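Local structure of lactococcal phage P2 ORF15 (Lactococcus phage p2, 2WZP) at residues Y165-L170 with K318-A323; N169-K174 with L312-F317; S216-K221 with G305-I310; K237-V242 with V256-Q261. The protein belongs to the distal tail (Dit) protein family and probably serves as the central scaffold of the phage baseplate, joining the tail to the host-recognition apparatus. All blocks are in the same frame, centred on the assembly; numbering follows the deposited sequence.

Interaction 1: Y165-L170 with K318-A323; sequences YTYENL and KIKRKA
The carbonyl oxygen of Glu168 accepts the backbone N-H of Ile319 in a nearly straight bond (Ile319 N to Glu168 O 2.8 Å, N-H...O angle 171°) and also meets the CA hydrogen of Lys318. The return bond, Glu168 N to Ile319 O at 2.9 Å, makes these two residues an antiparallel hydrogen-bonded pair, flanked by the non-hydrogen-bonded pairs Tyr167-Lys320 and Asn169-Lys318. On the face carrying Tyr165, Tyr167, Lys318 and Lys320, each lysine covers a tyrosine ring. Lys318, fully extended with CG opposite its backbone N (chi1 -168°), lays CE over the middle of the Tyr167 ring, 3.5 Å from the centroid, as a CH-pi contact. Its NZ stays over the same face, 4.1 Å from that centroid, in a cation-pi contact, and pairs with Asp40. Lys320 bends at its third torsion and sets CE 4.0 Å from the centroid of the Tyr165 ring; its NZ and Tyr165 OH both end on Asp134, so one carboxylate holds lysine and phenol together. On the other face Glu168 OE2 meets Arg321 NH2 at 2.8 Å, a salt bridge whose hydrogen bond is weak, with carboxylate and guanidinium planes 48° apart. Strand 165-173 borders its six-stranded antiparallel sheet within this chain, and strand 312-322 lies between it and strand 224-233. Phe225 of the latter packs on Tyr165 and Lys320, while Trp218, from strand 218-220 of the four-stranded sheet, touches Leu170 and Ile319.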
loop_
_atom_site.group_PDB
_atom_site.type_symbol
_atom_site.label_atom_id
_atom_site.label_comp_id
_atom_site.label_asym_id
_atom_site.label_seq_id
_atom_site.Cartn_x
_atom_site.Cartn_y
_atom_site.Cartn_z
ATOM N N TYR M 165 12.716 11.705 -37.471
ATOM C CA TYR M 165 13.089 11.956 -38.836
ATOM C C TYR M 165 13.318 13.437 -39.034
ATOM O O TYR M 165 12.957 14.256 -38.188
ATOM C CB TYR M 165 12.044 11.391 -39.829
ATOM C CG TYR M 165 10.747 12.159 -39.966
ATOM C CD1 TYR M 165 10.635 13.229 -40.854
ATOM C CD2 TYR M 165 9.622 11.793 -39.240
ATOM C CE1 TYR M 165 9.438 13.919 -41.001
ATOM C CE2 TYR M 165 8.422 12.478 -39.374
ATOM C CZ TYR M 165 8.325 13.529 -40.266
ATOM O OH TYR M 165 7.132 14.212 -40.371
ATOM N N THR M 166 13.953 13.755 -40.153
ATOM C CA THR M 166 14.224 15.070 -40.696
ATOM C C THR M 166 14.095 14.888 -42.179
ATOM O O THR M 166 14.168 13.752 -42.677
ATOM C CB THR M 166 15.624 15.626 -40.336
ATOM O OG1 THR M 166 16.642 14.762 -40.814
ATOM C CG2 THR M 166 15.802 15.891 -38.864
ATOM N N TYR M 167 13.912 15.996 -42.892
ATOM C CA TYR M 167 13.833 15.937 -44.335
ATOM C C TYR M 167 15.099 16.463 -44.899
ATOM O O TYR M 167 15.692 17.414 -44.373
ATOM C CB TYR M 167 12.633 16.722 -44.876
ATOM C CG TYR M 167 11.309 15.990 -44.798
ATOM C CD1 TYR M 167 11.102 14.807 -45.506
ATOM C CD2 TYR M 167 10.234 16.523 -44.084
ATOM C CE1 TYR M 167 9.886 14.128 -45.438
ATOM C CE2 TYR M 167 8.995 15.881 -44.055
ATOM C CZ TYR M 167 8.833 14.673 -44.721
ATOM O OH TYR M 167 7.627 14.027 -44.728
ATOM N N GLU M 168 15.530 15.840 -45.978
ATOM C CA GLU M 168 16.709 16.266 -46.713
ATOM C C GLU M 168 16.299 16.392 -48.153
ATOM O O GLU M 168 15.801 15.438 -48.755
ATOM C CB GLU M 168 17.858 15.262 -46.544
ATOM C CG GLU M 168 19.161 15.701 -47.200
ATOM C CD GLU M 168 20.263 14.660 -47.271
ATOM O OE1 GLU M 168 21.389 15.038 -47.666
ATOM O OE2 GLU M 168 20.012 13.472 -46.947
ATOM N N ASN M 169 16.535 17.559 -48.717
ATOM C CA ASN M 169 16.238 17.846 -50.131
ATOM C C ASN M 169 17.510 17.754 -50.946
ATOM O O ASN M 169 18.511 18.352 -50.573
ATOM C CB ASN M 169 15.554 19.188 -50.258
ATOM C CG ASN M 169 14.119 19.116 -49.781
ATOM O OD1 ASN M 169 13.198 18.991 -50.578
ATOM N ND2 ASN M 169 13.886 19.082 -48.467
ATOM N N LEU M 170 17.513 16.874 -51.954
ATOM C CA LEU M 170 18.648 16.617 -52.841
ATOM C C LEU M 170 18.219 16.640 -54.302
ATOM O O LEU M 170 17.199 16.053 -54.669
ATOM C CB LEU M 170 19.270 15.241 -52.566
ATOM C CG LEU M 170 19.924 14.954 -51.216
ATOM C CD1 LEU M 170 20.473 13.556 -51.194
ATOM C CD2 LEU M 170 21.056 15.930 -50.930
ATOM N N LYS M 318 13.132 14.297 -51.815
ATOM C CA LYS M 318 12.805 14.709 -50.448
ATOM C C LYS M 318 12.916 13.424 -49.650
ATOM O O LYS M 318 12.069 12.536 -49.774
ATOM C CB LYS M 318 11.414 15.332 -50.338
ATOM C CG LYS M 318 11.178 16.026 -49.009
ATOM C CD LYS M 318 9.747 16.500 -48.897
ATOM C CE LYS M 318 9.582 17.300 -47.644
ATOM N NZ LYS M 318 8.203 17.802 -47.466
ATOM N N ILE M 319 14.049 13.264 -48.976
ATOM C CA ILE M 319 14.384 12.059 -48.217
ATOM C C ILE M 319 13.989 12.195 -46.789
ATOM O O ILE M 319 14.223 13.239 -46.183
ATOM C CB ILE M 319 15.873 11.740 -48.397
ATOM C CG1 ILE M 319 16.187 11.473 -49.888
ATOM C CG2 ILE M 319 16.302 10.575 -47.526
ATOM C CD1 ILE M 319 17.239 12.229 -50.401
ATOM N N LYS M 320 13.361 11.131 -46.251
ATOM C CA LYS M 320 12.938 11.080 -44.870
ATOM C C LYS M 320 14.035 10.339 -44.132
ATOM O O LYS M 320 14.064 9.105 -44.123
ATOM C CB LYS M 320 11.561 10.416 -44.732
ATOM C CG LYS M 320 10.846 10.859 -43.481
ATOM C CD LYS M 320 9.674 9.955 -43.136
ATOM C CE LYS M 320 8.312 10.602 -43.234
ATOM N NZ LYS M 320 7.259 9.607 -42.944
ATOM N N ARG M 321 14.990 11.109 -43.564
ATOM C CA ARG M 321 16.142 10.575 -42.811
ATOM C C ARG M 321 15.687 9.930 -41.508
ATOM O O ARG M 321 14.669 10.332 -40.987
ATOM C CB ARG M 321 17.176 11.674 -42.568
ATOM C CG ARG M 321 17.713 12.267 -43.871
ATOM C CD ARG M 321 18.877 13.191 -43.695
ATOM N NE ARG M 321 20.025 12.618 -43.013
ATOM C CZ ARG M 321 21.268 12.680 -43.469
ATOM N NH1 ARG M 321 22.264 12.161 -42.763
ATOM N NH2 ARG M 321 21.535 13.292 -44.618
ATOM N N LYS M 322 16.396 8.915 -41.005
ATOM C CA LYS M 322 15.983 8.111 -39.852
ATOM C C LYS M 322 16.978 8.135 -38.703
ATOM O O LYS M 322 18.184 8.073 -38.932
ATOM C CB LYS M 322 15.750 6.660 -40.347
ATOM C CG LYS M 322 15.403 5.578 -39.303
ATOM C CD LYS M 322 15.062 4.285 -39.998
ATOM C CE LYS M 322 14.362 3.276 -39.146
ATOM N NZ LYS M 322 15.309 2.320 -38.561
ATOM N N ALA M 323 16.462 8.163 -37.459
ATOM C CA ALA M 323 17.209 8.082 -36.211
ATOM C C ALA M 323 16.291 7.401 -35.223
ATOM O O ALA M 323 15.263 7.969 -34.888
ATOM C CB ALA M 323 17.580 9.470 -35.728
#

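Interaction 2: N169-K174 with L312-F317; sequences NLTFDK and LSKAEF
Phe172 turns its CG to the side of its own backbone N, opposite the carbonyl carbon (chi1 -43°), and this carries the ring edge over the face of Phe317. The T-shaped pair, with planes at 81°, lies on an antiparallel ladder of the six-stranded sheet in the Dit C-terminal domain. Phe172 CE2 stands 3.5 Å from Phe317 CG, off the ring centre and toward its rim. Phe317 also meets Phe227 with nearly parallel planes, and Met307 of the four-stranded sheet touches both rings of the pair. On the opposite face a bend at the second torsion of Glu316 (chi2 -98°) brings its carboxylate alongside Thr171, whose OG1 donates to OE2 at 2.6 Å from above the carboxylate plane. Lys314 runs beside Asp173, its CE 3.5 Å from Asp173 OD1, while its NZ makes a long ion pair with Glu316 OE1. Backbone bonds join Leu170 with Phe317 and Phe172 with Ala315 in both directions. Past the last of these, Ser313 O is gripped twice: Lys174 N donates to it at 2.9 Å, and a water donates both to it at 3.2 Å and to Asp173 OD1 at 2.9 Å.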
loop_
_atom_site.group_PDB
_atom_site.type_symbol
_atom_site.label_atom_id
_atom_site.label_comp_id
_atom_site.label_asym_id
_atom_site.label_seq_id
_atom_site.Cartn_x
_atom_site.Cartn_y
_atom_site.Cartn_z
ATOM N N ASN M 169 16.535 17.559 -48.717
ATOM C CA ASN M 169 16.238 17.846 -50.131
ATOM C C ASN M 169 17.510 17.754 -50.946
ATOM O O ASN M 169 18.511 18.352 -50.573
ATOM C CB ASN M 169 15.554 19.188 -50.258
ATOM C CG ASN M 169 14.119 19.116 -49.781
ATOM O OD1 ASN M 169 13.198 18.991 -50.578
ATOM N ND2 ASN M 169 13.886 19.082 -48.467
ATOM N N LEU M 170 17.513 16.874 -51.954
ATOM C CA LEU M 170 18.648 16.617 -52.841
ATOM C C LEU M 170 18.219 16.640 -54.302
ATOM O O LEU M 170 17.199 16.053 -54.669
ATOM C CB LEU M 170 19.270 15.241 -52.566
ATOM C CG LEU M 170 19.924 14.954 -51.216
ATOM C CD1 LEU M 170 20.473 13.556 -51.194
ATOM C CD2 LEU M 170 21.056 15.930 -50.930
ATOM N N THR M 171 19.030 17.284 -55.136
ATOM C CA THR M 171 18.848 17.375 -56.582
ATOM C C THR M 171 19.970 16.591 -57.265
ATOM O O THR M 171 21.138 16.741 -56.902
ATOM C CB THR M 171 18.900 18.839 -57.046
ATOM O OG1 THR M 171 18.007 19.621 -56.266
ATOM C CG2 THR M 171 18.554 18.989 -58.508
ATOM N N PHE M 172 19.605 15.763 -58.250
ATOM C CA PHE M 172 20.545 14.991 -59.051
ATOM C C PHE M 172 20.386 15.454 -60.491
ATOM O O PHE M 172 19.260 15.523 -60.981
ATOM C CB PHE M 172 20.286 13.493 -58.898
ATOM C CG PHE M 172 20.029 13.090 -57.472
ATOM C CD1 PHE M 172 21.070 13.027 -56.551
ATOM C CD2 PHE M 172 18.746 12.750 -57.051
ATOM C CE1 PHE M 172 20.826 12.669 -55.222
ATOM C CE2 PHE M 172 18.506 12.357 -55.736
ATOM C CZ PHE M 172 19.546 12.333 -54.823
ATOM N N ASP M 173 21.496 15.859 -61.125
ATOM C CA ASP M 173 21.506 16.370 -62.492
ATOM C C ASP M 173 22.443 15.551 -63.360
ATOM O O ASP M 173 23.607 15.385 -63.010
ATOM C CB ASP M 173 21.982 17.829 -62.507
ATOM C CG ASP M 173 20.905 18.849 -62.242
ATOM O OD1 ASP M 173 20.247 19.280 -63.213
ATOM O OD2 ASP M 173 20.792 19.298 -61.084
ATOM N N LYS M 174 21.963 15.102 -64.515
ATOM C CA LYS M 174 22.784 14.354 -65.441
ATOM C C LYS M 174 23.538 15.343 -66.358
ATOM O O LYS M 174 22.984 15.881 -67.321
ATOM C CB LYS M 174 21.966 13.304 -66.205
ATOM C CG LYS M 174 22.813 12.275 -66.946
ATOM C CD LYS M 174 23.455 11.235 -66.039
ATOM C CE LYS M 174 24.411 10.441 -66.904
ATOM N NZ LYS M 174 24.788 9.136 -66.285
ATOM N N LEU M 312 17.312 9.685 -67.005
ATOM C CA LEU M 312 16.727 10.910 -66.453
ATOM C C LEU M 312 17.667 12.047 -66.685
ATOM O O LEU M 312 18.889 11.879 -66.560
ATOM C CB LEU M 312 16.424 10.827 -64.937
ATOM C CG LEU M 312 15.602 9.650 -64.398
ATOM C CD1 LEU M 312 15.475 9.748 -62.893
ATOM C CD2 LEU M 312 14.204 9.611 -65.026
ATOM N N SER M 313 17.107 13.229 -66.964
ATOM C CA SER M 313 17.932 14.405 -67.114
ATOM C C SER M 313 18.194 15.016 -65.734
ATOM O O SER M 313 19.243 15.598 -65.500
ATOM C CB SER M 313 17.265 15.403 -68.047
ATOM O OG SER M 313 15.982 15.769 -67.572
ATOM N N LYS M 314 17.238 14.856 -64.816
ATOM C CA LYS M 314 17.229 15.413 -63.468
ATOM C C LYS M 314 16.257 14.602 -62.601
ATOM O O LYS M 314 15.335 13.962 -63.123
ATOM C CB LYS M 314 16.735 16.880 -63.563
ATOM C CG LYS M 314 17.013 17.773 -62.351
ATOM C CD LYS M 314 16.346 19.143 -62.504
ATOM C CE LYS M 314 17.126 20.251 -61.834
ATOM N NZ LYS M 314 16.348 21.521 -61.739
ATOM N N ALA M 315 16.465 14.659 -61.279
ATOM C CA ALA M 315 15.621 14.069 -60.237
ATOM C C ALA M 315 15.711 14.964 -59.010
ATOM O O ALA M 315 16.796 15.440 -58.662
ATOM C CB ALA M 315 16.079 12.659 -59.890
ATOM N N GLU M 316 14.571 15.232 -58.377
ATOM C CA GLU M 316 14.492 16.054 -57.176
ATOM C C GLU M 316 13.893 15.168 -56.109
ATOM O O GLU M 316 12.773 14.687 -56.260
ATOM C CB GLU M 316 13.615 17.292 -57.424
ATOM C CG GLU M 316 14.224 18.269 -58.411
ATOM C CD GLU M 316 14.962 19.460 -57.837
ATOM O OE1 GLU M 316 15.013 20.510 -58.516
ATOM O OE2 GLU M 316 15.481 19.349 -56.705
ATOM N N PHE M 317 14.670 14.923 -55.060
ATOM C CA PHE M 317 14.295 14.081 -53.927
ATOM C C PHE M 317 14.015 14.861 -52.641
ATOM O O PHE M 317 14.594 15.925 -52.400
ATOM C CB PHE M 317 15.406 13.045 -53.678
ATOM C CG PHE M 317 15.300 11.740 -54.433
ATOM C CD1 PHE M 317 15.572 10.534 -53.805
ATOM C CD2 PHE M 317 14.936 11.719 -55.776
ATOM C CE1 PHE M 317 15.502 9.335 -54.504
ATOM C CE2 PHE M 317 14.825 10.515 -56.465
ATOM C CZ PHE M 317 15.093 9.331 -55.818
HETATM O O HOH W 1 20.332 18.592 -66.001
#

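Interaction 3: S216-K221 with G305-I310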
loop_
_atom_site.group_PDB
_atom_site.type_symbol
_atom_site.label_atom_id
_atom_site.label_comp_id
_atom_site.label_asym_id
_atom_site.label_seq_id
_atom_site.Cartn_x
_atom_site.Cartn_y
_atom_site.Cartn_z
ATOM N N SER M 216 24.774 13.453 -60.498
ATOM C CA SER M 216 23.492 12.807 -60.799
ATOM C C SER M 216 23.223 11.672 -59.802
ATOM O O SER M 216 22.242 10.958 -59.942
ATOM C CB SER M 216 23.527 12.230 -62.212
ATOM O OG SER M 216 24.403 11.114 -62.274
ATOM N N ARG M 217 24.102 11.496 -58.826
ATOM C CA ARG M 217 24.052 10.397 -57.879
ATOM C C ARG M 217 23.821 10.791 -56.452
ATOM O O ARG M 217 24.266 11.845 -56.004
ATOM C CB ARG M 217 25.351 9.612 -57.934
ATOM C CG ARG M 217 25.594 8.873 -59.242
ATOM C CD ARG M 217 26.591 7.767 -59.031
ATOM N NE ARG M 217 27.754 8.244 -58.304
ATOM C CZ ARG M 217 28.895 8.562 -58.894
ATOM N NH1 ARG M 217 29.031 8.425 -60.209
ATOM N NH2 ARG M 217 29.915 9.011 -58.179
ATOM N N TRP M 218 23.195 9.880 -55.724
ATOM C CA TRP M 218 22.954 9.972 -54.302
ATOM C C TRP M 218 23.988 9.086 -53.647
ATOM O O TRP M 218 24.047 7.895 -53.936
ATOM C CB TRP M 218 21.541 9.468 -53.976
ATOM C CG TRP M 218 21.121 9.574 -52.541
ATOM C CD1 TRP M 218 21.786 10.197 -51.520
ATOM C CD2 TRP M 218 19.904 9.062 -51.974
ATOM N NE1 TRP M 218 21.079 10.064 -50.347
ATOM C CE2 TRP M 218 19.918 9.375 -50.598
ATOM C CE3 TRP M 218 18.803 8.351 -52.496
ATOM C CZ2 TRP M 218 18.885 8.986 -49.735
ATOM C CZ3 TRP M 218 17.764 7.991 -51.642
ATOM C CH2 TRP M 218 17.814 8.301 -50.281
ATOM N N ASP M 219 24.818 9.673 -52.788
ATOM C CA ASP M 219 25.827 8.942 -52.030
ATOM C C ASP M 219 25.174 8.608 -50.686
ATOM O O ASP M 219 24.997 9.482 -49.821
ATOM C CB ASP M 219 27.108 9.773 -51.892
ATOM C CG ASP M 219 28.196 9.134 -51.064
ATOM O OD1 ASP M 219 28.392 7.896 -51.181
ATOM O OD2 ASP M 219 28.870 9.866 -50.316
ATOM N N ILE M 220 24.694 7.361 -50.580
ATOM C CA ILE M 220 23.953 6.908 -49.418
ATOM C C ILE M 220 24.901 6.446 -48.331
ATOM O O ILE M 220 25.626 5.468 -48.519
ATOM C CB ILE M 220 22.869 5.880 -49.813
ATOM C CG1 ILE M 220 21.967 6.449 -50.923
ATOM C CG2 ILE M 220 22.041 5.435 -48.585
ATOM C CD1 ILE M 220 21.477 5.443 -51.896
ATOM N N LYS M 221 24.925 7.187 -47.203
ATOM C CA LYS M 221 25.799 6.919 -46.063
ATOM C C LYS M 221 25.000 6.645 -44.793
ATOM O O LYS M 221 25.550 6.099 -43.836
ATOM C CB LYS M 221 26.789 8.086 -45.831
ATOM C CG LYS M 221 27.445 8.672 -47.089
ATOM C CD LYS M 221 28.991 8.606 -47.141
ATOM C CE LYS M 221 29.612 7.265 -47.529
ATOM N NZ LYS M 221 29.152 6.705 -48.829
ATOM N N GLY M 305 25.620 2.856 -50.120
ATOM C CA GLY M 305 26.126 2.714 -51.470
ATOM C C GLY M 305 25.733 3.939 -52.240
ATOM O O GLY M 305 25.905 5.064 -51.747
ATOM N N GLN M 306 25.147 3.743 -53.420
ATOM C CA GLN M 306 24.718 4.895 -54.219
ATOM C C GLN M 306 23.542 4.671 -55.125
ATOM O O GLN M 306 23.319 3.549 -55.588
ATOM C CB GLN M 306 25.876 5.506 -55.009
ATOM C CG GLN M 306 26.590 4.581 -55.952
ATOM C CD GLN M 306 27.907 5.172 -56.387
ATOM O OE1 GLN M 306 28.367 4.918 -57.511
ATOM N NE2 GLN M 306 28.541 5.975 -55.515
ATOM N N MET M 307 22.807 5.765 -55.402
ATOM C CA MET M 307 21.693 5.734 -56.336
ATOM C C MET M 307 22.105 6.406 -57.659
ATOM O O MET M 307 22.648 7.520 -57.667
ATOM C CB MET M 307 20.414 6.391 -55.777
ATOM C CG MET M 307 19.232 6.245 -56.685
ATOM S SD MET M 307 17.904 7.300 -56.166
ATOM C CE MET M 307 18.320 8.811 -57.038
ATOM N N GLU M 308 21.809 5.717 -58.767
ATOM C CA GLU M 308 22.049 6.232 -60.096
ATOM C C GLU M 308 20.715 6.456 -60.762
ATOM O O GLU M 308 19.726 5.812 -60.411
ATOM C CB GLU M 308 22.896 5.248 -60.918
ATOM C CG GLU M 308 24.336 5.138 -60.423
ATOM C CD GLU M 308 25.216 4.216 -61.237
ATOM O OE1 GLU M 308 26.440 4.172 -60.967
ATOM O OE2 GLU M 308 24.676 3.513 -62.127
ATOM N N LEU M 309 20.672 7.400 -61.694
ATOM C CA LEU M 309 19.481 7.697 -62.470
ATOM C C LEU M 309 19.443 6.746 -63.669
ATOM O O LEU M 309 20.489 6.276 -64.115
ATOM C CB LEU M 309 19.519 9.143 -62.980
ATOM C CG LEU M 309 19.757 10.281 -61.992
ATOM C CD1 LEU M 309 19.698 11.636 -62.709
ATOM C CD2 LEU M 309 18.777 10.236 -60.819
ATOM N N ILE M 310 18.250 6.420 -64.156
ATOM C CA ILE M 310 18.085 5.605 -65.357
ATOM C C ILE M 310 17.294 6.452 -66.330
ATOM O O ILE M 310 16.109 6.725 -66.090
ATOM C CB ILE M 310 17.461 4.202 -65.146
ATOM C CG1 ILE M 310 18.370 3.331 -64.247
ATOM C CG2 ILE M 310 17.191 3.531 -66.531
ATOM C CD1 ILE M 310 17.764 2.263 -63.692
HETATM O O HOH W 2 23.387 8.454 -62.359
#
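Backbone bonds pair Trp218 with Met307 and Ile220 with Gly305, each in both directions, with Ile220 N 2.8 Å from Gly305 O. Between them Asp219 and Gln306 form a non-hydrogen-bonded pair. Apolar contacts gather on the face of Trp218, Ile220 and Met307. Trp218 CB lies 3.7 Å from Met307 CB; with CG opposite the backbone N (chi1 -177°), the indole turns its rim to the sulfur. Met307 SD lies in the ring plane, 3.9 Å from Trp218 CE3, an edge-on Met-aromatic contact. Ile220 CG1 sits over the centre of one indole face, and its CD1 reaches Met307 CB. Polar side chains occupy the other face. Gln306 OE1 lies over one face of the Arg217 guanidinium, the amide near its NE end and the planes only 19° apart; OE1 is 3.5 Å from Arg217 NE, at an angle too poor for a hydrogen bond. Arg217 NH2 forms its salt bridge with Asp211, and Glu308, whose CG lies alongside Arg217 CD, pairs with Arg243. Lys221 NZ bonds Asp219 OD1 at 2.7 Å. One water bridges the two segments ahead of strand 218-220, donating to Ser216 OG, which also bonds Asp213 O, and accepting from Leu309 N at 3.0 Å. Trp218, Met307 and Leu309 pack on strands 165-173 and 312-322 of the six-stranded sheet, the face-to-face arrangement of a beta-sandwich.

Interaction 4: K237-V242 with V256-Q261; sequences KTPAGV and VFKTEQ
Lys258 crosses the ring of Pro239 at a slant, its CD 3.9 Å from Pro239 CD. A kink at its second torsion (chi2 55°) lays the CD-CE part along Pro239 and the backbone of Lys237, with Lys258 CE 3.5 Å from the Lys237 carbonyl carbon. A second bend, at chi4 (83°), turns the ammonium back to its own segment: Lys258 NZ donates to Thr259 O at 2.9 Å. Pro239 is met again further along its ring, where CB touches Val256 CG1 at 3.7 Å, so the proline lies between the aliphatic parts of Val256 and Lys258. Val256 turns its other methyl, CG2, toward Ile310 of strand 305-310. Pro239 and Lys258 lie at the open end of the beta hairpin made by strands 240-246 and 251-257. Its ladder here holds a single hydrogen-bonded pair, Ala240 with Phe257, in which Phe257 N to Ala240 O measures 2.8 Å and Ala240 N donates back to Phe257 O. At the next pair Gly241 has no side chain to come between the strands, and its CA lies 4.2 Å from Val256 CA. Phe257 passes CD2 by Ala240 O on its way to Leu288, Met292 and Tyr277. Beyond the hairpin a water accepts from Thr259 N and makes a weak bond to Thr238 O, while Thr259 OG1 donates to Gln261 O at 2.9 Å.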
loop_
_atom_site.group_PDB
_atom_site.type_symbol
_atom_site.label_atom_id
_atom_site.label_comp_id
_atom_site.label_asym_id
_atom_site.label_seq_id
_atom_site.Cartn_x
_atom_site.Cartn_y
_atom_site.Cartn_z
ATOM N N LYS M 237 10.610 6.298 -75.548
ATOM C CA LYS M 237 10.604 4.885 -75.979
ATOM C C LYS M 237 11.658 4.078 -75.192
ATOM O O LYS M 237 12.052 2.988 -75.626
ATOM C CB LYS M 237 10.887 4.732 -77.524
ATOM C CG LYS M 237 10.029 5.542 -78.502
ATOM C CD LYS M 237 10.470 5.286 -79.946
ATOM C CE LYS M 237 9.941 6.330 -80.903
ATOM N NZ LYS M 237 10.631 6.281 -82.224
ATOM N N THR M 238 12.123 4.621 -74.055
ATOM C CA THR M 238 13.163 4.018 -73.223
ATOM C C THR M 238 12.697 4.019 -71.762
ATOM O O THR M 238 12.250 5.067 -71.286
ATOM C CB THR M 238 14.478 4.818 -73.409
ATOM O OG1 THR M 238 14.737 4.946 -74.798
ATOM C CG2 THR M 238 15.692 4.192 -72.710
ATOM N N PRO M 239 12.843 2.897 -71.017
ATOM C CA PRO M 239 12.485 2.917 -69.591
ATOM C C PRO M 239 13.292 3.920 -68.779
ATOM O O PRO M 239 14.453 4.198 -69.086
ATOM C CB PRO M 239 12.746 1.477 -69.121
ATOM C CG PRO M 239 13.524 0.848 -70.132
ATOM C CD PRO M 239 13.327 1.563 -71.423
ATOM N N ALA M 240 12.647 4.492 -67.773
ATOM C CA ALA M 240 13.217 5.497 -66.885
ATOM C C ALA M 240 12.908 5.187 -65.423
ATOM O O ALA M 240 11.889 4.563 -65.091
ATOM C CB ALA M 240 12.676 6.871 -67.240
ATOM N N GLY M 241 13.806 5.630 -64.567
ATOM C CA GLY M 241 13.668 5.490 -63.133
ATOM C C GLY M 241 14.992 5.707 -62.461
ATOM O O GLY M 241 15.804 6.500 -62.937
ATOM N N VAL M 242 15.230 4.974 -61.374
ATOM C CA VAL M 242 16.442 5.033 -60.554
ATOM C C VAL M 242 16.872 3.629 -60.128
ATOM O O VAL M 242 16.021 2.759 -59.952
ATOM C CB VAL M 242 16.248 5.940 -59.297
ATOM C CG1 VAL M 242 16.064 7.406 -59.687
ATOM C CG2 VAL M 242 15.088 5.458 -58.412
ATOM N N VAL M 256 11.934 1.317 -61.869
ATOM C CA VAL M 256 12.025 1.615 -63.308
ATOM C C VAL M 256 10.645 1.425 -63.954
ATOM O O VAL M 256 9.929 0.478 -63.613
ATOM C CB VAL M 256 13.119 0.738 -64.005
ATOM C CG1 VAL M 256 13.349 1.158 -65.447
ATOM C CG2 VAL M 256 14.434 0.770 -63.245
ATOM N N PHE M 257 10.309 2.297 -64.923
ATOM C CA PHE M 257 9.029 2.283 -65.621
ATOM C C PHE M 257 9.190 2.311 -67.131
ATOM O O PHE M 257 10.093 2.964 -67.642
ATOM C CB PHE M 257 8.222 3.544 -65.226
ATOM C CG PHE M 257 8.035 3.730 -63.736
ATOM C CD1 PHE M 257 7.000 3.082 -63.062
ATOM C CD2 PHE M 257 8.898 4.550 -63.004
ATOM C CE1 PHE M 257 6.841 3.244 -61.693
ATOM C CE2 PHE M 257 8.727 4.712 -61.625
ATOM C CZ PHE M 257 7.693 4.073 -60.990
ATOM N N LYS M 258 8.229 1.696 -67.844
ATOM C CA LYS M 258 8.123 1.752 -69.296
ATOM C C LYS M 258 6.692 2.112 -69.664
ATOM O O LYS M 258 5.817 1.246 -69.744
ATOM C CB LYS M 258 8.620 0.476 -70.002
ATOM C CG LYS M 258 8.669 0.601 -71.532
ATOM C CD LYS M 258 9.506 1.809 -72.046
ATOM C CE LYS M 258 9.347 1.980 -73.528
ATOM N NZ LYS M 258 8.122 2.744 -73.884
ATOM N N THR M 259 6.470 3.414 -69.878
ATOM C CA THR M 259 5.183 3.998 -70.260
ATOM C C THR M 259 4.951 3.975 -71.764
ATOM O O THR M 259 5.898 4.042 -72.540
ATOM C CB THR M 259 5.053 5.415 -69.698
ATOM O OG1 THR M 259 6.147 6.209 -70.155
ATOM C CG2 THR M 259 5.032 5.434 -68.193
ATOM N N GLU M 260 3.686 3.887 -72.172
ATOM C CA GLU M 260 3.290 3.920 -73.571
ATOM C C GLU M 260 3.544 5.323 -74.154
ATOM O O GLU M 260 4.039 5.438 -75.277
ATOM C CB GLU M 260 1.805 3.547 -73.704
ATOM C CG GLU M 260 1.469 2.841 -75.012
ATOM C CD GLU M 260 2.045 1.440 -75.139
ATOM O OE1 GLU M 260 1.377 0.487 -74.673
ATOM O OE2 GLU M 260 3.175 1.296 -75.665
ATOM N N GLN M 261 3.228 6.382 -73.360
ATOM C CA GLN M 261 3.395 7.795 -73.713
ATOM C C GLN M 261 4.441 8.478 -72.845
ATOM O O GLN M 261 4.558 8.165 -71.667
ATOM C CB GLN M 261 2.069 8.557 -73.524
ATOM C CG GLN M 261 0.954 8.190 -74.499
ATOM C CD GLN M 261 -0.258 9.085 -74.359
ATOM O OE1 GLN M 261 -0.298 10.034 -73.569
ATOM N NE2 GLN M 261 -1.284 8.807 -75.140
HETATM O O HOH W 3 9.045 5.275 -70.274
#

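Interactions 1 and 2 are successive lengths of one ladder between strands 165-173 and 312-322, their centres 15 Å apart and sharing Asn169 and Leu170. Interactions 3 and 4 belong to the four-stranded sheet, where neighbouring strands 305-310 and 240-246 join them and Ile310 N probably bonds Gly241 O. Interaction 3 packs against both others of the six-stranded sheet, its centre about 15 Å from that of interaction 1 and 10 Å from that of interaction 2. Leu312, at the corner before strand 314-317, touches Ala240 and Val242 of interaction 4. Along the chain, interaction 4 lies within the span of interaction 3, itself enclosed by interactions 1 and 2, so the first and last strands of the Dit C-terminal domain pair and bring its ends together.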